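Local coordinates for N-acetylmuramoyl-L-alanine amidase domain-containing protein SAOUHSC_02979 (Staphylococcus aureus, PDB 5T1Q) that probably acts as a secreted cell-wall hydrolase with amidase activity, this chain pairing a glucosaminidase-family domain with a C-terminal CHAP domain, at residues K69-I74 with S83-Q88; S201-K204 with L208-F211; N280-R285 with S354-K359. All blocks are in the same frame, centred on the assembly; numbering follows the deposited sequence.

Contact 1 (K69-I74 with S83-Q88); sequences KDAHRI and SVMIAQ
Ala71 and Ile86 meet where segments 69-74 and 83-88 come nearest, the CB of Ala71 lying 3.5 Å from CG1 of Ile86, with Ile86 CD1 at 3.8 Å. The single methyl of alanine lets Ile86 come close to the helix surface; here the two segment axes approach to 9.5 Å at an angle of 142°. Beside Ile86 in sequence, Met85 (selenomethionine) reaches over to Ile74, a turn along from Ala71, with CG anti to the backbone N (chi1 179°) and the rest of the chain extended, which carries its end across Ile74 at about a right angle. SE sits 3.8 Å from CG2 of Ile74, and CE rests against both CG2 and CD1 of Ile74 (3.9 and 3.8 Å). Leu149 and Tyr152 of helix 145-158 also touch Met85, and Ser153 touches Ile74.

The outer face of helix 58-78 is polar instead. There Arg73, exposed, turns back one helical turn so that NH1 bonds OD1 of Asp70 at 2.9 Å, nearly straight (167°) and in the guanidinium plane, a salt bridge between residues three apart. Apolar inside and charged outside, the pair is an antiparallel helical hairpin with a short connection, within the glucosaminidase-family domain of the lysozyme clan.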
loop_
_atom_site.group_PDB
_atom_site.type_symbol
_atom_site.label_atom_id
_atom_site.label_comp_id
_atom_site.label_asym_id
_atom_site.label_seq_id
_atom_site.Cartn_x
_atom_site.Cartn_y
_atom_site.Cartn_z
ATOM N N LYS A 69 2.413 -18.549 -13.641
ATOM C CA LYS A 69 2.343 -19.965 -13.992
ATOM C C LYS A 69 1.921 -20.809 -12.793
ATOM O O LYS A 69 1.008 -21.617 -12.902
ATOM C CB LYS A 69 3.661 -20.490 -14.576
ATOM C CG LYS A 69 3.559 -21.947 -14.996
ATOM C CD LYS A 69 4.822 -22.486 -15.638
ATOM C CE LYS A 69 4.646 -23.959 -15.941
ATOM N NZ LYS A 69 5.904 -24.581 -16.420
ATOM N N ASP A 70 2.593 -20.625 -11.659
ATOM C CA ASP A 70 2.264 -21.389 -10.453
ATOM C C ASP A 70 0.849 -21.062 -9.956
ATOM O O ASP A 70 0.125 -21.961 -9.527
ATOM C CB ASP A 70 3.320 -21.188 -9.354
ATOM C CG ASP A 70 4.667 -21.857 -9.686
ATOM O OD1 ASP A 70 4.695 -22.823 -10.478
ATOM O OD2 ASP A 70 5.703 -21.437 -9.118
ATOM N N ALA A 71 0.451 -19.792 -10.049
ATOM C CA ALA A 71 -0.904 -19.371 -9.643
ATOM C C ALA A 71 -1.969 -19.986 -10.548
ATOM O O ALA A 71 -3.034 -20.389 -10.074
ATOM C CB ALA A 71 -1.027 -17.862 -9.648
ATOM N N HIS A 72 -1.678 -20.058 -11.849
ATOM C CA HIS A 72 -2.601 -20.679 -12.810
ATOM C C HIS A 72 -2.866 -22.164 -12.511
ATOM O O HIS A 72 -4.015 -22.590 -12.475
ATOM C CB HIS A 72 -2.085 -20.548 -14.242
ATOM C CG HIS A 72 -2.912 -21.295 -15.238
ATOM N ND1 HIS A 72 -2.601 -22.575 -15.648
ATOM C CD2 HIS A 72 -4.072 -20.974 -15.855
ATOM C CE1 HIS A 72 -3.518 -22.996 -16.499
ATOM N NE2 HIS A 72 -4.421 -22.044 -16.644
ATOM N N ARG A 73 -1.793 -22.935 -12.331
ATOM C CA ARG A 73 -1.889 -24.382 -12.045
ATOM C C ARG A 73 -2.581 -24.611 -10.691
ATOM O O ARG A 73 -3.475 -25.453 -10.578
ATOM C CB ARG A 73 -0.492 -25.016 -12.038
ATOM C CG ARG A 73 -0.460 -26.546 -11.946
ATOM C CD ARG A 73 0.937 -27.077 -11.606
ATOM N NE ARG A 73 1.434 -26.515 -10.336
ATOM C CZ ARG A 73 2.287 -25.486 -10.202
ATOM N NH1 ARG A 73 2.831 -24.878 -11.263
ATOM N NH2 ARG A 73 2.622 -25.070 -8.980
ATOM N N ILE A 74 -2.147 -23.867 -9.673
ATOM C CA ILE A 74 -2.757 -23.940 -8.337
ATOM C C ILE A 74 -4.257 -23.613 -8.406
ATOM O O ILE A 74 -5.068 -24.290 -7.765
ATOM C CB ILE A 74 -2.027 -23.040 -7.318
ATOM C CG1 ILE A 74 -0.684 -23.684 -6.948
ATOM C CG2 ILE A 74 -2.857 -22.858 -6.049
ATOM C CD1 ILE A 74 0.208 -22.828 -6.072
ATOM N N SER A 83 -6.636 -15.134 -10.334
ATOM C CA SER A 83 -6.691 -13.676 -10.331
ATOM C C SER A 83 -6.743 -13.108 -8.922
ATOM O O SER A 83 -6.058 -12.130 -8.619
ATOM C CB SER A 83 -7.905 -13.213 -11.133
ATOM O OG SER A 83 -9.050 -13.918 -10.711
ATOM N N VAL A 84 -7.565 -13.708 -8.065
ATOM C CA VAL A 84 -7.669 -13.263 -6.686
ATOM C C VAL A 84 -6.335 -13.542 -5.995
ATOM O O VAL A 84 -5.803 -12.681 -5.305
ATOM C CB VAL A 84 -8.859 -13.931 -5.952
ATOM C CG1 VAL A 84 -8.873 -13.576 -4.468
ATOM C CG2 VAL A 84 -10.177 -13.519 -6.596
HETATM N N MSE A 85 -5.775 -14.720 -6.235
HETATM C CA MSE A 85 -4.505 -15.117 -5.620
HETATM C C MSE A 85 -3.355 -14.204 -6.027
HETATM O O MSE A 85 -2.548 -13.799 -5.184
HETATM C CB MSE A 85 -4.234 -16.574 -5.998
HETATM C CG MSE A 85 -2.916 -17.120 -5.454
HETATM SE SE MSE A 85 -2.839 -19.054 -5.857
HETATM C CE MSE A 85 -1.147 -19.480 -4.950
ATOM N N ILE A 86 -3.270 -13.877 -7.314
ATOM C CA ILE A 86 -2.200 -13.022 -7.809
ATOM C C ILE A 86 -2.371 -11.587 -7.279
ATOM O O ILE A 86 -1.391 -10.927 -6.935
ATOM C CB ILE A 86 -2.130 -13.023 -9.351
ATOM C CG1 ILE A 86 -1.752 -14.416 -9.857
ATOM C CG2 ILE A 86 -1.094 -12.015 -9.831
ATOM C CD1 ILE A 86 -1.886 -14.593 -11.352
ATOM N N ALA A 87 -3.618 -11.127 -7.227
ATOM C CA ALA A 87 -3.924 -9.801 -6.737
ATOM C C ALA A 87 -3.567 -9.674 -5.266
ATOM O O ALA A 87 -3.011 -8.651 -4.855
ATOM C CB ALA A 87 -5.390 -9.483 -6.957
ATOM N N GLN A 88 -3.897 -10.702 -4.474
ATOM C CA GLN A 88 -3.552 -10.697 -3.057
ATOM C C GLN A 88 -2.035 -10.704 -2.879
ATOM O O GLN A 88 -1.519 -10.002 -2.004
ATOM C CB GLN A 88 -4.205 -11.861 -2.294
ATOM C CG GLN A 88 -5.669 -11.627 -1.974
ATOM C CD GLN A 88 -6.225 -12.609 -0.951
ATOM O OE1 GLN A 88 -6.700 -13.690 -1.298
ATOM N NE2 GLN A 88 -6.250 -12.190 0.305
#

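Contact 2 (S201-K204 with L208-F211); sequences SIIK and LTQF
Leu208 lies against the last turns of helix 195-205, across from Ile202 and Ile203, where the chain leaves that helix and winds into a 3-10 turn beside the helical glucosaminidase-family core. Its CB bond points toward the helix, and CG stands anti to the carbonyl carbon (chi1 -55°), which brings the CD1 branch against both isoleucines: 3.9 Å from CG2 of Ile202, the two side chains crossing obliquely, and 4.3 Å from CG1 of Ile203, where it also rests on the CA of that residue. A leucine is long enough past CB for CD1 to reach two successive residues of the helix while the backbone stays close.

Thr209 approaches Ile203 differently. The two side chains run at about a right angle, and only their CG2 methyls come together, at 4.1 Å, a looser meeting nearer the surface. Tyr178 of helix 178-185 touches both residues, and helix 82-93 packs on Ile203 and Leu208, so the turn is fitted into a wider, largely buried packing with these two helices.

A backbone bond holds the same two pieces together. Near the end of a helix the carbonyls lack the amides of a following turn, and the O of Ile203 instead accepts from the N of Leu208 at 3.1 Å, in the carbonyl plane, a span of five residues, one more than the i+4 step of the helix. Water 1 gives the same oxygen a second bond of 2.8 Å and in turn accepts from Thr209 N at 3.0 Å, bridging the helix end to the turn.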
loop_
_atom_site.group_PDB
_atom_site.type_symbol
_atom_site.label_atom_id
_atom_site.label_comp_id
_atom_site.label_asym_id
_atom_site.label_seq_id
_atom_site.Cartn_x
_atom_site.Cartn_y
_atom_site.Cartn_z
ATOM N N SER A 201 -9.369 -3.489 -8.269
ATOM C CA SER A 201 -8.548 -2.565 -9.049
ATOM C C SER A 201 -7.315 -3.257 -9.640
ATOM O O SER A 201 -6.954 -3.016 -10.790
ATOM C CB SER A 201 -8.096 -1.393 -8.181
ATOM O OG SER A 201 -7.279 -0.509 -8.929
ATOM N N ILE A 202 -6.661 -4.090 -8.840
ATOM C CA ILE A 202 -5.477 -4.816 -9.294
ATOM C C ILE A 202 -5.853 -5.824 -10.396
ATOM O O ILE A 202 -5.196 -5.903 -11.431
ATOM C CB ILE A 202 -4.790 -5.552 -8.118
ATOM C CG1 ILE A 202 -4.261 -4.541 -7.095
ATOM C CG2 ILE A 202 -3.645 -6.418 -8.634
ATOM C CD1 ILE A 202 -3.814 -5.139 -5.773
ATOM N N ILE A 203 -6.917 -6.581 -10.159
ATOM C CA ILE A 203 -7.365 -7.601 -11.104
ATOM C C ILE A 203 -7.701 -7.001 -12.459
ATOM O O ILE A 203 -7.285 -7.530 -13.499
ATOM C CB ILE A 203 -8.577 -8.372 -10.550
ATOM C CG1 ILE A 203 -8.148 -9.183 -9.311
ATOM C CG2 ILE A 203 -9.157 -9.299 -11.616
ATOM C CD1 ILE A 203 -9.290 -9.767 -8.530
ATOM N N LYS A 204 -8.451 -5.907 -12.439
ATOM C CA LYS A 204 -8.866 -5.235 -13.649
ATOM C C LYS A 204 -7.689 -4.686 -14.458
ATOM O O LYS A 204 -7.511 -5.038 -15.617
ATOM C CB LYS A 204 -9.824 -4.092 -13.301
ATOM C CG LYS A 204 -10.325 -3.301 -14.496
ATOM C CD LYS A 204 -11.305 -2.233 -14.042
ATOM C CE LYS A 204 -11.744 -1.361 -15.205
ATOM N NZ LYS A 204 -12.607 -0.235 -14.744
ATOM N N LEU A 208 -5.737 -9.856 -14.753
ATOM C CA LEU A 208 -5.434 -11.119 -14.116
ATOM C C LEU A 208 -6.433 -12.259 -14.384
ATOM O O LEU A 208 -6.123 -13.418 -14.073
ATOM C CB LEU A 208 -5.240 -10.905 -12.615
ATOM C CG LEU A 208 -4.199 -9.851 -12.210
ATOM C CD1 LEU A 208 -4.110 -9.754 -10.688
ATOM C CD2 LEU A 208 -2.831 -10.160 -12.806
ATOM N N THR A 209 -7.612 -11.966 -14.943
ATOM C CA THR A 209 -8.570 -13.035 -15.269
ATOM C C THR A 209 -8.034 -13.941 -16.380
ATOM O O THR A 209 -8.453 -15.089 -16.509
ATOM C CB THR A 209 -9.939 -12.499 -15.724
ATOM O OG1 THR A 209 -9.760 -11.615 -16.839
ATOM C CG2 THR A 209 -10.632 -11.761 -14.590
ATOM N N GLN A 210 -7.096 -13.432 -17.172
ATOM C CA GLN A 210 -6.522 -14.220 -18.253
ATOM C C GLN A 210 -5.782 -15.463 -17.714
ATOM O O GLN A 210 -5.350 -16.306 -18.495
ATOM C CB GLN A 210 -5.593 -13.366 -19.128
ATOM C CG GLN A 210 -4.201 -13.127 -18.560
ATOM C CD GLN A 210 -3.375 -12.192 -19.427
ATOM O OE1 GLN A 210 -2.499 -12.639 -20.175
ATOM N NE2 GLN A 210 -3.682 -10.894 -19.369
ATOM N N PHE A 211 -5.638 -15.556 -16.387
ATOM C CA PHE A 211 -4.995 -16.707 -15.739
ATOM C C PHE A 211 -6.006 -17.608 -15.005
ATOM O O PHE A 211 -5.610 -18.552 -14.315
ATOM C CB PHE A 211 -3.913 -16.230 -14.759
ATOM C CG PHE A 211 -2.894 -15.312 -15.385
ATOM C CD1 PHE A 211 -1.993 -15.797 -16.332
ATOM C CD2 PHE A 211 -2.829 -13.968 -15.027
ATOM C CE1 PHE A 211 -1.056 -14.958 -16.910
ATOM C CE2 PHE A 211 -1.887 -13.127 -15.598
ATOM C CZ PHE A 211 -1.002 -13.622 -16.542
HETATM O O HOH W 1 -8.682 -9.166 -15.301
#

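Contact 3 (N280-R285 with S354-K359); sequences NRAQYR and SYITGK. With NA (sodium ion), chain E.
Lys359, the C-terminal residue, reaches from beyond strand 354-357 to Arg285, the first residue past helix 278-284. Its CB points toward the helix, CG stands anti to the carbonyl carbon (chi1 -70°), and from there the chain is extended. Along this arm no carbon touches the other segment closely until CE, 4.0 Å from the O of Arg285; the tip, NZ, then bonds that same oxygen at 2.8 Å, in the carbonyl plane. The lysine also makes a cation-pi contact with Tyr287.

Farther along the strand, Ala282 sets its CB on Ile356, 3.8 Å from CG2 and 3.9 Å from CD1, so that a small residue seats the helix over a branched one of the sheet. Arg285 itself turns back on its own helix: NH2 bonds the O of Arg281, tilted from the carbonyl plane, while NE pairs with Asp271.

At the far end, Asn280 gives OD1 to the sodium ion at 2.3 Å, with the backbone O of His276, Asn279 OD1, Glu302 OE1 and two waters. An oxygen-rich shell is what a hard cation prefers. Arg285 O lies at the helix's C-terminal end, where the dipole is negative, and an ammonium there would probably be favoured electrostatically, tying the C-terminal residue to the end of helix 278-284.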
loop_
_atom_site.group_PDB
_atom_site.type_symbol
_atom_site.label_atom_id
_atom_site.label_comp_id
_atom_site.label_asym_id
_atom_site.label_seq_id
_atom_site.Cartn_x
_atom_site.Cartn_y
_atom_site.Cartn_z
ATOM N N ASN A 280 12.525 22.116 10.912
ATOM C CA ASN A 280 13.668 22.515 11.760
ATOM C C ASN A 280 14.931 21.691 11.412
ATOM O O ASN A 280 16.018 22.231 11.350
ATOM C CB ASN A 280 13.347 22.421 13.259
ATOM C CG ASN A 280 12.637 21.139 13.623
ATOM O OD1 ASN A 280 11.468 20.941 13.247
ATOM N ND2 ASN A 280 13.305 20.268 14.354
ATOM N N ARG A 281 14.796 20.394 11.162
ATOM C CA ARG A 281 15.973 19.634 10.783
ATOM C C ARG A 281 16.491 20.047 9.405
ATOM O O ARG A 281 17.696 20.187 9.232
ATOM C CB ARG A 281 15.723 18.137 10.825
ATOM C CG ARG A 281 15.557 17.593 12.236
ATOM C CD ARG A 281 15.664 16.082 12.254
ATOM N NE ARG A 281 15.348 15.547 13.569
ATOM C CZ ARG A 281 15.330 14.258 13.879
ATOM N NH1 ARG A 281 15.648 13.315 12.975
ATOM N NH2 ARG A 281 15.005 13.900 15.111
ATOM N N ALA A 282 15.588 20.251 8.439
ATOM C CA ALA A 282 15.977 20.618 7.070
ATOM C C ALA A 282 16.718 21.931 7.074
ATOM O O ALA A 282 17.734 22.079 6.398
ATOM C CB ALA A 282 14.764 20.711 6.150
ATOM N N GLN A 283 16.173 22.885 7.837
ATOM C CA GLN A 283 16.769 24.217 8.021
ATOM C C GLN A 283 18.199 24.093 8.558
ATOM O O GLN A 283 19.101 24.780 8.086
ATOM C CB GLN A 283 15.889 25.037 8.981
ATOM C CG GLN A 283 16.456 26.357 9.506
ATOM C CD GLN A 283 16.691 27.397 8.438
ATOM O OE1 GLN A 283 15.948 27.507 7.463
ATOM N NE2 GLN A 283 17.722 28.189 8.631
ATOM N N TYR A 284 18.410 23.205 9.523
ATOM C CA TYR A 284 19.746 23.018 10.067
ATOM C C TYR A 284 20.686 22.383 9.024
ATOM O O TYR A 284 21.856 22.753 8.939
ATOM C CB TYR A 284 19.729 22.181 11.356
ATOM C CG TYR A 284 21.108 22.064 11.975
ATOM C CD1 TYR A 284 21.594 23.048 12.815
ATOM C CD2 TYR A 284 21.946 20.986 11.665
ATOM C CE1 TYR A 284 22.875 22.952 13.368
ATOM C CE2 TYR A 284 23.221 20.875 12.204
ATOM C CZ TYR A 284 23.690 21.854 13.049
ATOM O OH TYR A 284 24.960 21.754 13.585
ATOM N N ARG A 285 20.138 21.465 8.226
ATOM C CA ARG A 285 20.883 20.716 7.201
ATOM C C ARG A 285 20.989 21.429 5.829
ATOM O O ARG A 285 21.112 20.786 4.780
ATOM C CB ARG A 285 20.301 19.293 7.084
ATOM C CG ARG A 285 20.557 18.435 8.328
ATOM C CD ARG A 285 19.480 17.376 8.540
ATOM N NE ARG A 285 19.615 16.632 9.798
ATOM C CZ ARG A 285 19.389 17.126 11.021
ATOM N NH1 ARG A 285 19.527 16.331 12.074
ATOM N NH2 ARG A 285 19.056 18.403 11.217
ATOM N N SER A 354 5.361 25.567 6.754
ATOM C CA SER A 354 6.755 25.656 6.319
ATOM C C SER A 354 6.940 24.887 5.043
ATOM O O SER A 354 6.415 23.783 4.903
ATOM C CB SER A 354 7.701 25.093 7.366
ATOM O OG SER A 354 7.752 25.932 8.463
ATOM N N TYR A 355 7.684 25.481 4.114
ATOM C CA TYR A 355 7.958 24.887 2.800
ATOM C C TYR A 355 9.445 24.615 2.649
ATOM O O TYR A 355 10.248 25.519 2.788
ATOM C CB TYR A 355 7.471 25.819 1.716
ATOM C CG TYR A 355 5.987 26.079 1.858
ATOM C CD1 TYR A 355 5.513 27.089 2.715
ATOM C CD2 TYR A 355 5.054 25.283 1.199
ATOM C CE1 TYR A 355 4.149 27.295 2.897
ATOM C CE2 TYR A 355 3.696 25.492 1.366
ATOM C CZ TYR A 355 3.249 26.493 2.226
ATOM O OH TYR A 355 1.910 26.717 2.381
ATOM N N ILE A 356 9.799 23.360 2.380
ATOM C CA ILE A 356 11.191 22.966 2.209
ATOM C C ILE A 356 11.489 22.764 0.735
ATOM O O ILE A 356 10.855 21.928 0.077
ATOM C CB ILE A 356 11.484 21.635 2.939
ATOM C CG1 ILE A 356 11.103 21.720 4.426
ATOM C CG2 ILE A 356 12.960 21.251 2.797
ATOM C CD1 ILE A 356 11.063 20.372 5.128
ATOM N N THR A 357 12.444 23.513 0.202
ATOM C CA THR A 357 12.876 23.309 -1.178
ATOM C C THR A 357 13.923 22.213 -1.157
ATOM O O THR A 357 14.878 22.309 -0.411
ATOM C CB THR A 357 13.470 24.595 -1.775
ATOM O OG1 THR A 357 12.462 25.614 -1.768
ATOM C CG2 THR A 357 13.971 24.382 -3.224
ATOM N N GLY A 358 13.730 21.156 -1.948
ATOM C CA GLY A 358 14.709 20.052 -2.010
ATOM C C GLY A 358 15.951 20.432 -2.810
ATOM O O GLY A 358 15.951 21.426 -3.520
ATOM N N LYS A 359 17.007 19.635 -2.683
ATOM C CA LYS A 359 18.254 19.856 -3.420
ATOM C C LYS A 359 18.296 18.965 -4.644
ATOM O O LYS A 359 17.326 18.263 -4.922
ATOM C CB LYS A 359 19.453 19.590 -2.523
ATOM C CG LYS A 359 19.616 20.635 -1.445
ATOM C CD LYS A 359 20.601 20.185 -0.383
ATOM C CE LYS A 359 20.603 21.151 0.789
ATOM N NZ LYS A 359 21.257 20.568 1.991
ATOM O OXT LYS A 359 19.283 18.917 -5.388
HETATM NA NA NA E . 9.169 21.358 13.440
HETATM O O HOH W 2 9.120 20.349 15.481
HETATM O O HOH W 3 9.417 23.786 14.231
#

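Overall arrangement
Contacts 1 and 2 form one continuous core, their centres about 10 Å apart: Ala87 CB packs at 3.6 Å on Ile203 CG1, and Ser83 CB lies 3.4 Å from Leu208 O. Helix 82-93 is thus shared, facing both helix 58-78 and the end of helix 195-205. Contact 3 belongs to the other half of the chain, across its centre; its centre lies about 45 Å from that of contact 1 and about 42 Å from that of contact 2, with nearest atoms about 33 and 30 Å apart. The sodium site of contact 3 is therefore remote from the glucosaminidase-family helices, consistent with two separately packed domains.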